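DegQ (Legionella fallonii, PDB 3PV2) probably degrades misfolded proteins as a trypsin-fold serine protease carrying PDZ domains, and builds large self-compartmentizing 12-meric assemblies, with a likely chaperone role. Local coordinates at residues Ile306-Asp311 and Lys334-Arg339; Gln282-Ser287 and Thr315-Val320; Met260-Gln265 and Ser293-Ala298; Gly330-Ile335 and Ser347-Asp352; Asp144-Glu149 and Pro238-Lys243. All coordinates share one frame; numbering follows the deposited sequence.

Contact 1 (Ile306-Asp311 and Lys334-Arg339)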
# COMPACT_ATOMS: atom_id res chain seq x y z
N ILE B 306 43.06 -20.35 -40.10
CA ILE B 306 42.98 -21.77 -40.01
C ILE B 306 42.10 -22.29 -41.12
O ILE B 306 40.97 -21.84 -41.26
CB ILE B 306 42.39 -22.23 -38.66
CG1 ILE B 306 43.36 -21.96 -37.52
CG2 ILE B 306 42.02 -23.71 -38.76
CD1 ILE B 306 42.68 -21.89 -36.10
N THR B 307 42.63 -23.14 -41.97
CA THR B 307 41.80 -23.71 -43.06
C THR B 307 41.42 -25.20 -42.88
O THR B 307 40.58 -25.74 -43.62
CB THR B 307 42.46 -23.52 -44.40
OG1 THR B 307 43.74 -24.16 -44.38
CG2 THR B 307 42.66 -22.06 -44.67
N GLN B 308 42.02 -25.85 -41.90
CA GLN B 308 41.79 -27.25 -41.63
C GLN B 308 42.27 -27.65 -40.25
O GLN B 308 43.42 -27.33 -39.83
CB GLN B 308 42.56 -28.13 -42.60
CG GLN B 308 41.85 -29.45 -42.88
CD GLN B 308 42.55 -30.35 -43.96
OE1 GLN B 308 43.03 -31.47 -43.66
NE2 GLN B 308 42.60 -29.85 -45.19
N ILE B 309 41.42 -28.41 -39.59
CA ILE B 309 41.74 -29.05 -38.31
C ILE B 309 41.49 -30.58 -38.47
O ILE B 309 40.35 -31.00 -38.77
CB ILE B 309 40.87 -28.48 -37.21
CG1 ILE B 309 41.25 -27.01 -36.96
CG2 ILE B 309 40.99 -29.31 -35.90
CD1 ILE B 309 40.43 -26.36 -35.94
N ASN B 310 42.54 -31.38 -38.30
CA ASN B 310 42.51 -32.83 -38.59
C ASN B 310 41.98 -33.08 -40.00
O ASN B 310 42.60 -32.67 -40.95
CB ASN B 310 41.72 -33.60 -37.52
CG ASN B 310 42.43 -33.61 -36.16
OD1 ASN B 310 43.65 -33.48 -36.09
ND2 ASN B 310 41.65 -33.71 -35.07
N ASP B 311 40.82 -33.70 -40.13
CA ASP B 311 40.25 -33.92 -41.47
C ASP B 311 39.10 -32.96 -41.79
O ASP B 311 38.44 -33.11 -42.81
CB ASP B 311 39.73 -35.38 -41.63
CG ASP B 311 40.84 -36.42 -41.51
OD1 ASP B 311 41.94 -36.23 -42.06
OD2 ASP B 311 40.60 -37.44 -40.84
N LYS B 334 46.02 -31.86 -35.93
CA LYS B 334 46.70 -31.32 -37.08
C LYS B 334 46.00 -30.00 -37.44
O LYS B 334 44.80 -29.97 -37.55
CB LYS B 334 46.63 -32.31 -38.24
CG LYS B 334 46.95 -31.74 -39.59
CD LYS B 334 47.04 -32.82 -40.63
CE LYS B 334 46.70 -32.27 -41.98
NZ LYS B 334 46.54 -33.33 -43.03
N ILE B 335 46.75 -28.93 -37.59
CA ILE B 335 46.13 -27.63 -37.94
C ILE B 335 46.79 -27.05 -39.16
O ILE B 335 47.98 -26.90 -39.18
CB ILE B 335 46.21 -26.59 -36.79
CG1 ILE B 335 45.59 -27.11 -35.49
CG2 ILE B 335 45.46 -25.36 -37.21
CD1 ILE B 335 46.11 -26.38 -34.17
N ILE B 336 46.03 -26.75 -40.20
CA ILE B 336 46.62 -26.21 -41.42
C ILE B 336 46.22 -24.76 -41.46
O ILE B 336 45.07 -24.47 -41.31
CB ILE B 336 46.16 -26.97 -42.72
CG1 ILE B 336 46.71 -28.41 -42.73
CG2 ILE B 336 46.64 -26.28 -44.03
CD1 ILE B 336 46.31 -29.17 -44.00
N VAL B 337 47.18 -23.85 -41.62
CA VAL B 337 46.89 -22.40 -41.66
C VAL B 337 47.48 -21.78 -42.93
O VAL B 337 48.30 -22.34 -43.60
CB VAL B 337 47.37 -21.61 -40.40
CG1 VAL B 337 46.67 -22.15 -39.05
CG2 VAL B 337 48.84 -21.67 -40.28
N GLU B 338 47.02 -20.59 -43.23
CA GLU B 338 47.63 -19.76 -44.23
C GLU B 338 48.27 -18.64 -43.45
O GLU B 338 47.62 -17.99 -42.66
CB GLU B 338 46.60 -19.14 -45.17
CG GLU B 338 46.01 -20.07 -46.19
CD GLU B 338 46.91 -20.30 -47.36
OE1 GLU B 338 47.60 -19.39 -47.86
OE2 GLU B 338 46.93 -21.44 -47.81
N ARG B 339 49.54 -18.38 -43.69
CA ARG B 339 50.17 -17.26 -43.09
C ARG B 339 50.83 -16.41 -44.13
O ARG B 339 51.82 -16.81 -44.65
CB ARG B 339 51.21 -17.74 -42.06
CG ARG B 339 52.10 -16.61 -41.48
CD ARG B 339 53.13 -17.17 -40.39
NE ARG B 339 52.44 -17.98 -39.38
CZ ARG B 339 53.00 -18.84 -38.54
NH1 ARG B 339 54.31 -19.04 -38.54
NH2 ARG B 339 52.24 -19.52 -37.69
O HOH W 1 45.25 -23.73 -46.59

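Contact 2 (Gln282-Ser287 and Thr315-Val320)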
# COMPACT_ATOMS: atom_id res chain seq x y z
N GLN B 282 38.04 -18.42 -47.41
CA GLN B 282 37.37 -18.86 -46.18
C GLN B 282 38.33 -19.52 -45.19
O GLN B 282 39.30 -20.16 -45.56
CB GLN B 282 36.26 -19.85 -46.51
CG GLN B 282 35.09 -19.34 -47.42
CD GLN B 282 34.05 -20.44 -47.66
OE1 GLN B 282 34.29 -21.40 -48.41
NE2 GLN B 282 32.88 -20.30 -47.02
N GLY B 283 37.99 -19.38 -43.93
CA GLY B 283 38.68 -19.99 -42.84
C GLY B 283 38.39 -19.22 -41.59
O GLY B 283 37.49 -18.39 -41.61
N ALA B 284 39.10 -19.56 -40.51
CA ALA B 284 38.97 -18.94 -39.20
C ALA B 284 40.20 -18.06 -38.93
O ALA B 284 41.31 -18.56 -39.00
CB ALA B 284 38.85 -20.01 -38.09
N LEU B 285 40.01 -16.81 -38.59
CA LEU B 285 41.12 -15.91 -38.37
C LEU B 285 41.56 -16.03 -36.94
O LEU B 285 40.75 -15.92 -36.04
CB LEU B 285 40.67 -14.51 -38.64
CG LEU B 285 41.53 -13.32 -38.26
CD1 LEU B 285 42.89 -13.47 -38.88
CD2 LEU B 285 40.90 -12.00 -38.71
N VAL B 286 42.83 -16.29 -36.72
CA VAL B 286 43.32 -16.40 -35.36
C VAL B 286 43.60 -15.00 -34.81
O VAL B 286 44.43 -14.21 -35.35
CB VAL B 286 44.57 -17.21 -35.30
CG1 VAL B 286 45.13 -17.16 -33.87
CG2 VAL B 286 44.32 -18.63 -35.67
N SER B 287 42.90 -14.61 -33.74
CA SER B 287 43.14 -13.24 -33.18
C SER B 287 44.06 -13.17 -31.99
O SER B 287 44.48 -12.10 -31.60
CB SER B 287 41.81 -12.63 -32.74
OG SER B 287 41.04 -13.51 -31.94
N THR B 315 35.76 -23.53 -42.87
CA THR B 315 35.29 -22.42 -43.64
C THR B 315 34.65 -21.35 -42.77
O THR B 315 34.33 -20.28 -43.25
CB THR B 315 34.23 -22.87 -44.72
OG1 THR B 315 33.08 -23.44 -44.08
CG2 THR B 315 34.83 -23.87 -45.71
N GLN B 316 34.46 -21.63 -41.48
CA GLN B 316 33.78 -20.68 -40.58
C GLN B 316 34.41 -20.75 -39.22
O GLN B 316 34.72 -21.85 -38.76
CB GLN B 316 32.34 -21.09 -40.41
CG GLN B 316 31.51 -21.16 -41.68
CD GLN B 316 30.54 -20.02 -41.74
OE1 GLN B 316 29.35 -20.22 -41.98
NE2 GLN B 316 31.02 -18.81 -41.49
N ALA B 317 34.57 -19.60 -38.57
CA ALA B 317 35.19 -19.58 -37.26
C ALA B 317 34.46 -20.49 -36.24
O ALA B 317 35.10 -21.07 -35.37
CB ALA B 317 35.26 -18.15 -36.69
N THR B 318 33.15 -20.55 -36.27
CA THR B 318 32.39 -21.39 -35.33
C THR B 318 32.82 -22.87 -35.35
O THR B 318 32.87 -23.51 -34.32
CB THR B 318 30.89 -21.32 -35.60
OG1 THR B 318 30.67 -21.35 -37.02
CG2 THR B 318 30.34 -20.03 -35.01
N GLN B 319 33.24 -23.35 -36.49
CA GLN B 319 33.67 -24.75 -36.59
C GLN B 319 34.94 -25.07 -35.80
O GLN B 319 35.15 -26.22 -35.47
CB GLN B 319 33.89 -25.21 -38.04
CG GLN B 319 32.80 -24.94 -38.94
CD GLN B 319 33.20 -25.16 -40.40
OE1 GLN B 319 34.13 -24.55 -40.91
NE2 GLN B 319 32.50 -26.07 -41.06
N VAL B 320 35.75 -24.08 -35.45
CA VAL B 320 37.00 -24.38 -34.80
C VAL B 320 36.70 -24.82 -33.39
O VAL B 320 37.23 -25.83 -32.89
CB VAL B 320 37.90 -23.18 -34.81
CG1 VAL B 320 39.07 -23.33 -33.81
CG2 VAL B 320 38.38 -22.90 -36.22
O HOH W 2 35.22 -17.32 -40.69

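Contact 3 (Met260-Gln265 and Ser293-Ala298)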
# COMPACT_ATOMS: atom_id res chain seq x y z
N MET B 260 43.26 -25.73 -25.88
CA MET B 260 44.15 -25.44 -27.00
C MET B 260 44.78 -24.03 -26.92
O MET B 260 45.94 -23.87 -27.24
CB MET B 260 43.40 -25.63 -28.28
CG MET B 260 44.23 -25.29 -29.50
SD MET B 260 45.44 -26.57 -29.76
CE MET B 260 44.32 -27.98 -30.00
N GLY B 261 44.07 -23.03 -26.43
CA GLY B 261 44.71 -21.71 -26.15
C GLY B 261 44.72 -20.68 -27.30
O GLY B 261 45.61 -19.81 -27.36
N ILE B 262 43.73 -20.72 -28.18
CA ILE B 262 43.59 -19.71 -29.25
C ILE B 262 42.18 -19.18 -29.47
O ILE B 262 41.23 -19.97 -29.53
CB ILE B 262 43.91 -20.30 -30.57
CG1 ILE B 262 42.85 -21.35 -30.90
CG2 ILE B 262 45.28 -20.93 -30.52
CD1 ILE B 262 42.70 -21.60 -32.35
N PHE B 263 42.06 -17.87 -29.68
CA PHE B 263 40.81 -17.30 -30.01
C PHE B 263 40.74 -17.14 -31.51
O PHE B 263 41.74 -16.75 -32.15
CB PHE B 263 40.74 -15.93 -29.37
CG PHE B 263 40.40 -15.93 -27.89
CD1 PHE B 263 41.20 -16.62 -26.96
CD2 PHE B 263 39.35 -15.10 -27.42
CE1 PHE B 263 40.91 -16.56 -25.57
CE2 PHE B 263 39.05 -15.03 -26.04
CZ PHE B 263 39.82 -15.75 -25.11
N VAL B 264 39.56 -17.36 -32.09
CA VAL B 264 39.36 -17.13 -33.47
C VAL B 264 38.23 -16.10 -33.66
O VAL B 264 37.50 -15.80 -32.73
CB VAL B 264 39.10 -18.39 -34.22
CG1 VAL B 264 40.36 -19.26 -34.27
CG2 VAL B 264 37.87 -19.10 -33.66
N GLN B 265 38.16 -15.49 -34.82
CA GLN B 265 37.06 -14.65 -35.18
C GLN B 265 36.72 -14.98 -36.64
O GLN B 265 37.52 -15.56 -37.35
CB GLN B 265 37.42 -13.20 -35.05
CG GLN B 265 38.27 -12.59 -36.13
CD GLN B 265 38.72 -11.16 -35.75
OE1 GLN B 265 39.72 -11.07 -35.11
NE2 GLN B 265 37.98 -10.08 -36.12
N SER B 293 50.58 -21.90 -24.25
CA SER B 293 49.47 -22.75 -24.58
C SER B 293 49.89 -23.80 -25.54
O SER B 293 50.96 -23.72 -26.08
CB SER B 293 48.38 -21.93 -25.25
OG SER B 293 48.85 -21.28 -26.44
N PRO B 294 49.08 -24.83 -25.71
CA PRO B 294 49.39 -25.83 -26.74
C PRO B 294 49.52 -25.19 -28.18
O PRO B 294 50.41 -25.56 -28.95
CB PRO B 294 48.18 -26.72 -26.70
CG PRO B 294 47.76 -26.56 -25.22
CD PRO B 294 47.84 -25.17 -25.01
N ALA B 295 48.65 -24.26 -28.48
CA ALA B 295 48.69 -23.53 -29.78
C ALA B 295 49.98 -22.74 -29.97
O ALA B 295 50.57 -22.80 -31.04
CB ALA B 295 47.48 -22.62 -29.88
N GLU B 296 50.46 -22.01 -28.96
CA GLU B 296 51.77 -21.39 -29.07
C GLU B 296 52.90 -22.41 -29.30
O GLU B 296 53.80 -22.21 -30.16
CB GLU B 296 52.11 -20.61 -27.83
CG GLU B 296 53.41 -19.86 -28.02
CD GLU B 296 53.81 -19.01 -26.80
OE1 GLU B 296 53.56 -17.80 -26.82
OE2 GLU B 296 54.34 -19.56 -25.82
N LEU B 297 52.87 -23.50 -28.56
CA LEU B 297 53.90 -24.52 -28.69
C LEU B 297 53.90 -25.02 -30.12
O LEU B 297 54.95 -25.21 -30.69
CB LEU B 297 53.64 -25.74 -27.77
CG LEU B 297 54.79 -26.63 -27.23
CD1 LEU B 297 54.27 -28.01 -26.69
CD2 LEU B 297 55.96 -26.86 -28.17
N ALA B 298 52.70 -25.25 -30.67
CA ALA B 298 52.58 -25.75 -32.03
C ALA B 298 53.06 -24.78 -33.10
O ALA B 298 53.24 -25.20 -34.25
CB ALA B 298 51.18 -26.14 -32.30

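Contact 4 (Gly330-Ile335 and Ser347-Asp352)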
# COMPACT_ATOMS: atom_id res chain seq x y z
N GLY B 330 45.16 -35.07 -24.34
CA GLY B 330 46.11 -36.01 -24.90
C GLY B 330 46.13 -36.10 -26.41
O GLY B 330 47.16 -36.47 -26.96
N SER B 331 45.02 -35.80 -27.11
CA SER B 331 45.06 -35.96 -28.58
C SER B 331 45.95 -34.98 -29.32
O SER B 331 46.07 -33.79 -28.96
CB SER B 331 43.70 -35.99 -29.26
OG SER B 331 42.69 -35.34 -28.57
N THR B 332 46.58 -35.52 -30.35
CA THR B 332 47.37 -34.74 -31.28
C THR B 332 46.36 -34.23 -32.31
O THR B 332 45.46 -34.97 -32.75
CB THR B 332 48.54 -35.57 -31.84
OG1 THR B 332 49.56 -35.65 -30.85
CG2 THR B 332 49.14 -34.95 -33.12
N VAL B 333 46.43 -32.92 -32.58
CA VAL B 333 45.61 -32.33 -33.61
C VAL B 333 46.43 -31.62 -34.69
O VAL B 333 47.42 -30.91 -34.38
CB VAL B 333 44.48 -31.42 -33.06
CG1 VAL B 333 44.74 -30.99 -31.65
CG2 VAL B 333 44.24 -30.28 -33.97
N LYS B 334 46.02 -31.86 -35.93
CA LYS B 334 46.70 -31.32 -37.08
C LYS B 334 46.00 -30.00 -37.44
O LYS B 334 44.80 -29.97 -37.55
CB LYS B 334 46.63 -32.31 -38.24
CG LYS B 334 46.95 -31.74 -39.59
CD LYS B 334 47.04 -32.82 -40.63
CE LYS B 334 46.70 -32.27 -41.98
NZ LYS B 334 46.54 -33.33 -43.03
N ILE B 335 46.75 -28.93 -37.59
CA ILE B 335 46.13 -27.63 -37.94
C ILE B 335 46.79 -27.05 -39.16
O ILE B 335 47.98 -26.90 -39.18
CB ILE B 335 46.21 -26.59 -36.79
CG1 ILE B 335 45.59 -27.11 -35.49
CG2 ILE B 335 45.46 -25.36 -37.21
CD1 ILE B 335 46.11 -26.38 -34.17
N SER B 347 51.12 -29.01 -35.65
CA SER B 347 50.65 -30.07 -34.79
C SER B 347 50.67 -29.64 -33.31
O SER B 347 51.70 -29.24 -32.77
CB SER B 347 51.54 -31.33 -34.96
OG SER B 347 50.87 -32.42 -34.34
N ALA B 348 49.50 -29.73 -32.69
CA ALA B 348 49.30 -29.32 -31.33
C ALA B 348 48.73 -30.50 -30.48
O ALA B 348 48.01 -31.36 -30.98
CB ALA B 348 48.37 -28.12 -31.28
N VAL B 349 49.08 -30.52 -29.20
CA VAL B 349 48.56 -31.54 -28.25
C VAL B 349 47.57 -30.90 -27.26
O VAL B 349 47.93 -29.97 -26.60
CB VAL B 349 49.73 -32.31 -27.56
CG1 VAL B 349 49.20 -33.34 -26.53
CG2 VAL B 349 50.57 -33.08 -28.61
N VAL B 350 46.33 -31.35 -27.22
CA VAL B 350 45.33 -30.80 -26.33
C VAL B 350 45.69 -31.17 -24.90
O VAL B 350 46.05 -32.32 -24.65
CB VAL B 350 43.95 -31.42 -26.57
CG1 VAL B 350 42.93 -30.87 -25.57
CG2 VAL B 350 43.48 -31.20 -28.02
N THR B 351 45.61 -30.21 -23.98
CA THR B 351 45.95 -30.45 -22.60
C THR B 351 44.76 -30.25 -21.70
O THR B 351 43.76 -29.60 -22.05
CB THR B 351 47.13 -29.56 -22.08
OG1 THR B 351 46.84 -28.16 -22.28
CG2 THR B 351 48.41 -29.92 -22.79
N ASP B 352 44.91 -30.80 -20.50
CA ASP B 352 43.95 -30.62 -19.43
C ASP B 352 44.04 -29.19 -18.90
O ASP B 352 45.14 -28.70 -18.66
CB ASP B 352 44.18 -31.62 -18.30
CG ASP B 352 43.06 -31.60 -17.30
OD1 ASP B 352 43.23 -30.99 -16.22
OD2 ASP B 352 41.98 -32.15 -17.62

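Contact 5 (Asp144-Glu149 and Pro238-Lys243)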
# COMPACT_ATOMS: atom_id res chain seq x y z
N ASP B 144 23.57 -34.12 -42.99
CA ASP B 144 24.74 -33.30 -42.76
C ASP B 144 24.28 -31.88 -42.56
O ASP B 144 23.87 -31.21 -43.52
CB ASP B 144 25.66 -33.38 -43.99
CG ASP B 144 26.93 -32.53 -43.86
OD1 ASP B 144 27.15 -31.83 -42.85
OD2 ASP B 144 27.74 -32.59 -44.80
N SER B 145 24.37 -31.41 -41.32
CA SER B 145 23.94 -30.06 -40.99
C SER B 145 24.86 -28.97 -41.55
O SER B 145 24.49 -27.77 -41.57
CB SER B 145 23.82 -29.87 -39.48
OG SER B 145 25.02 -30.24 -38.82
N ASP B 146 26.06 -29.35 -42.00
CA ASP B 146 26.93 -28.35 -42.63
C ASP B 146 26.39 -27.87 -43.98
O ASP B 146 26.77 -26.79 -44.42
CB ASP B 146 28.36 -28.84 -42.80
CG ASP B 146 29.13 -28.93 -41.47
OD1 ASP B 146 28.86 -28.12 -40.54
OD2 ASP B 146 30.04 -29.79 -41.38
N LYS B 147 25.54 -28.68 -44.63
CA LYS B 147 24.98 -28.38 -45.98
C LYS B 147 23.71 -27.46 -45.92
O LYS B 147 23.23 -26.92 -46.95
CB LYS B 147 24.66 -29.71 -46.69
CG LYS B 147 25.65 -30.20 -47.79
CD LYS B 147 27.05 -30.42 -47.30
CE LYS B 147 27.84 -31.45 -48.17
NZ LYS B 147 27.97 -30.95 -49.59
N LEU B 148 23.21 -27.24 -44.71
CA LEU B 148 22.05 -26.39 -44.50
C LEU B 148 22.25 -24.94 -44.85
O LEU B 148 23.19 -24.33 -44.34
CB LEU B 148 21.68 -26.36 -43.04
CG LEU B 148 20.99 -27.57 -42.42
CD1 LEU B 148 20.70 -27.09 -40.99
CD2 LEU B 148 19.70 -27.90 -43.18
N GLU B 149 21.31 -24.38 -45.60
CA GLU B 149 21.29 -22.98 -45.93
C GLU B 149 20.01 -22.30 -45.43
O GLU B 149 18.96 -22.94 -45.34
CB GLU B 149 21.39 -22.78 -47.47
CG GLU B 149 22.68 -23.34 -48.17
CD GLU B 149 22.66 -23.18 -49.70
OE1 GLU B 149 22.11 -24.07 -50.39
OE2 GLU B 149 23.19 -22.16 -50.21
N PRO B 238 22.66 -28.40 -34.18
CA PRO B 238 22.90 -29.07 -35.47
C PRO B 238 23.43 -30.49 -35.32
O PRO B 238 24.21 -30.78 -34.42
CB PRO B 238 23.94 -28.18 -36.17
CG PRO B 238 24.50 -27.29 -35.12
CD PRO B 238 23.61 -27.32 -33.91
N ILE B 239 22.96 -31.36 -36.18
CA ILE B 239 23.13 -32.76 -35.95
C ILE B 239 24.61 -33.18 -35.97
O ILE B 239 24.99 -34.10 -35.26
CB ILE B 239 22.36 -33.58 -36.99
CG1 ILE B 239 22.30 -35.05 -36.62
CG2 ILE B 239 23.02 -33.44 -38.32
CD1 ILE B 239 21.62 -35.30 -35.34
N ASN B 240 25.43 -32.49 -36.76
CA ASN B 240 26.84 -32.91 -36.88
C ASN B 240 27.55 -32.79 -35.54
O ASN B 240 28.28 -33.67 -35.13
CB ASN B 240 27.56 -32.08 -37.93
CG ASN B 240 27.23 -32.49 -39.33
OD1 ASN B 240 26.38 -33.35 -39.60
ND2 ASN B 240 27.93 -31.88 -40.25
N MET B 241 27.30 -31.70 -34.84
CA MET B 241 27.75 -31.58 -33.49
C MET B 241 27.09 -32.62 -32.59
O MET B 241 27.77 -33.21 -31.72
CB MET B 241 27.40 -30.23 -32.96
CG MET B 241 28.03 -29.93 -31.66
SD MET B 241 27.46 -28.30 -31.14
CE MET B 241 26.34 -28.81 -29.84
N VAL B 242 25.80 -32.86 -32.79
CA VAL B 242 25.12 -33.88 -31.99
C VAL B 242 25.80 -35.25 -32.12
O VAL B 242 26.07 -35.86 -31.12
CB VAL B 242 23.62 -34.00 -32.32
CG1 VAL B 242 23.02 -35.18 -31.59
CG2 VAL B 242 22.95 -32.71 -31.94
N LYS B 243 26.07 -35.71 -33.33
CA LYS B 243 26.77 -36.99 -33.59
C LYS B 243 28.07 -37.13 -32.78
O LYS B 243 28.38 -38.20 -32.22
CB LYS B 243 27.18 -37.11 -35.07
CG LYS B 243 26.06 -37.33 -36.11
CD LYS B 243 26.57 -37.72 -37.56
CE LYS B 243 27.96 -37.13 -37.96
NZ LYS B 243 28.38 -37.43 -39.38

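Contact 1 (Ile306-Asp311 and Lys334-Arg339)
I306 starts the pairing by laying CG1 against V337 CG1 at 3.7 Å. The same CG1 is 4.0 Å from I335 CG2, so one methylene serves two residues on the buried face of the sheet. With CG1 anti to the carbonyl carbon (chi1 -70°), CD1 carries on across that face to I262 and V264 of strand 262-266. At T307 the regular alternation breaks. T307 N donates to I336 O at 2.9 Å, and Q308 N sends the same oxygen a weaker, longer bond, so two successive residues face I336. T307 OG1 is wedged between its own backbone N and carbonyl carbon (chi1 59°), which sets it 3.6 Å from I336 CG2; a water then links this hydroxyl to E338 OE2.

Q308 restores the ladder: I336 N donates to Q308 O at 2.7 Å. The two side chains run side by side in the same direction, Q308 CB to I336 CB being 3.8 Å. I309 turns back to the face of I306 and I335 and packs on V320, T323 and I324 of helix 318-325. N310 leaves the strand but keeps the ladder going, its N bonded to K334 O at 2.8 Å. Its side chain then stands in for a main-chain carbonyl: N310 OD1 accepts from K334 N at 2.9 Å, an almost straight bond (172°). Antiparallel strands joined through a classic beta bulge, with a helix packed against one face, belong here to the core sheet of the first PDZ domain.

Contact 2 (Gln282-Ser287 and Thr315-Val320)
Q282 and T315 run side by side, pointing the same way, at the outer end of a strand-to-helix contact in the first PDZ domain. Here the start of strand 284-289 meets the lead-in to helix 318-325, which in PDZ folds usually lines one wall of the peptide-binding groove. The Q282 chain is extended, and its amide reaches across T315 CB, with Q282 CD 3.8 Å from that carbon. Q282 OE1 comes to 3.7 Å from T315 CG2, purely by van der Waals contact.

Further in, A284 points its CB at the helix. V320 meets it with CG2, the branch anti to the carbonyl carbon, and A284 CB to V320 CG2 is a tight 3.5 Å, closer than carbons usually pack; A317 CA lies 3.8 Å from A284 CB. Beside this apolar patch one water donates to G283 O at 2.7 Å and accepts a weak bond from A317 N. Q316 turns outward, its NE2 bonded to N168 of a neighbouring subunit.

The turn into the helix is tied by Q319 OE1, which accepts from two backbone N-H groups: T315 N approaches in the carbonyl plane at 2.7 Å, while Q316 N comes from above that plane at 3.0 Å.

Contact 3 (Met260-Gln265 and Ser293-Ala298)
The flat peptide group between M260 and G261 meets the first turn of helix 294-298 with its carbonyl oxygen foremost. On one face of the peptide sits the P294 ring, its CD 3.2 Å from M260 O; on the other lies A295 CB, 3.3 Å from the same oxygen. Between them A295 N donates to M260 O at 3.0 Å, nearly along the C=O axis, so the carbonyl is gripped head-on and covered from both sides.

G261 takes backbone angles open mainly to glycine (phi 90°, psi 30°). A CB there would also run into S293 CB, so the missing side chain is what lets the two backbones come so close. This turn leads straight into strand 262-266 and probably corresponds to the carboxylate-binding loop of PDZ domains, as in related HtrA proteases.

M260 swings CG away from the main-chain N (chi1 177°), then bends twice, which brings SD to 4.1 Å from P294 CB. The same side chain also packs on A348 and V350. S293 caps the helix: its OG accepts from E296 N at 3.1 Å and is also hydrogen-bonded to N290 O. Further along the strand, Q265 OE1 accepts from Y447 N of a neighbouring subunit.

Contact 4 (Gly330-Ile335 and Ser347-Asp352)
V333 N donates to A348 O at 2.7 Å, with N-H...O at 173°. A348 N returns one to V333 O at 2.9 Å, and this closes the hydrogen-bonded pair between the two strands. Beyond the pair the ladder continues past the strand ends: V350 N reaches S331 O at 3.0 Å, and G330 N reaches V350 O at 2.9 Å. G330 has a positive phi (92°), a conformation suited to glycine, while S331 OG is hydrogen-bonded to R328 O just before the segment.

Together the strands form the beta hairpin 332-339/342-349 at the edge of the antiparallel sheet of the first PDZ domain. Its two faces differ sharply. On the buried one, V333 and V350 cross at about a right angle, V333 CG1 to V350 CG2 being 3.8 Å. I335 CD1 comes over the small A348 CB at 4.1 Å, and M260 covers V333, A348 and V350.

On the outer face lie T332, S347 and V349. T332 splits its two branches between the others: OG1, set beside the backbone N (chi1 -76°), lies 3.6 Å from V349 CG2, while CG2 lies 3.3 Å from S347 OG. Past the hairpin D352 caps the following helix, its OD1 accepting from S355 N, with OD2 bonded to H256.

Contact 5 (Asp144-Glu149 and Pro238-Lys243)
N240 points from the helix start at loop 144-149, and its CB already lies 3.3 Å from S145 OG. With CG anti to the carbonyl carbon (chi1 -77°), the side chain leans over the loop, CG keeping 3.2 Å from the same hydroxyl oxygen. At the end the amide splits its duties. N240 OD1 takes a weak bond from S145 N at 3.3 Å. N240 ND2 donates to D144 OD1 at 2.7 Å, the carboxylate and amide planes being only 27° apart. D146 comes in with its carboxylate almost perpendicular to the amide (89°), and the bond from N240 ND2 to D146 OD2 is weak.

The backbone of N240 joins in as well: its N, in the first turn of helix 239-252, donates to S145 OG at 3.1 Å. Loop 144-149 belongs to the connection between the two six-stranded barrels of the trypsin-like protease domain. The helix follows the last strand of the second barrel, so the contact pins the inter-barrel linker to the start of that helix.

P238, the N-cap residue, adds its CB 3.5 Å from S145 OG. D144 OD1 is also held from within its own loop by D146 N at 2.8 Å, an Asx turn; N240 ND2 and D146 N reach that oxygen from opposite faces of the carboxylate.

Contact 5 stands alone in the protease domain, its centre 17 to 25 Å from the others, though Q319 of contact 2 comes close to D146. Contacts 1 to 4 lie in the first PDZ domain, neighbouring centres 10 to 13 Å apart. Along the chain contact 5 closes first, and contact 3 closes before 1 and 4 open; the segments of 2 and 3 alternate, as do those of 1 and 2, while 1 and 4 share K334 and I335 on strand 332-339. One antiparallel sheet runs through all four: contacts 1 and 4 pair its strands, whereas 2 and 3 bring helices against it. Contacts 2 and 3 also touch a neighbouring subunit, so this domain takes part in the 12-mer.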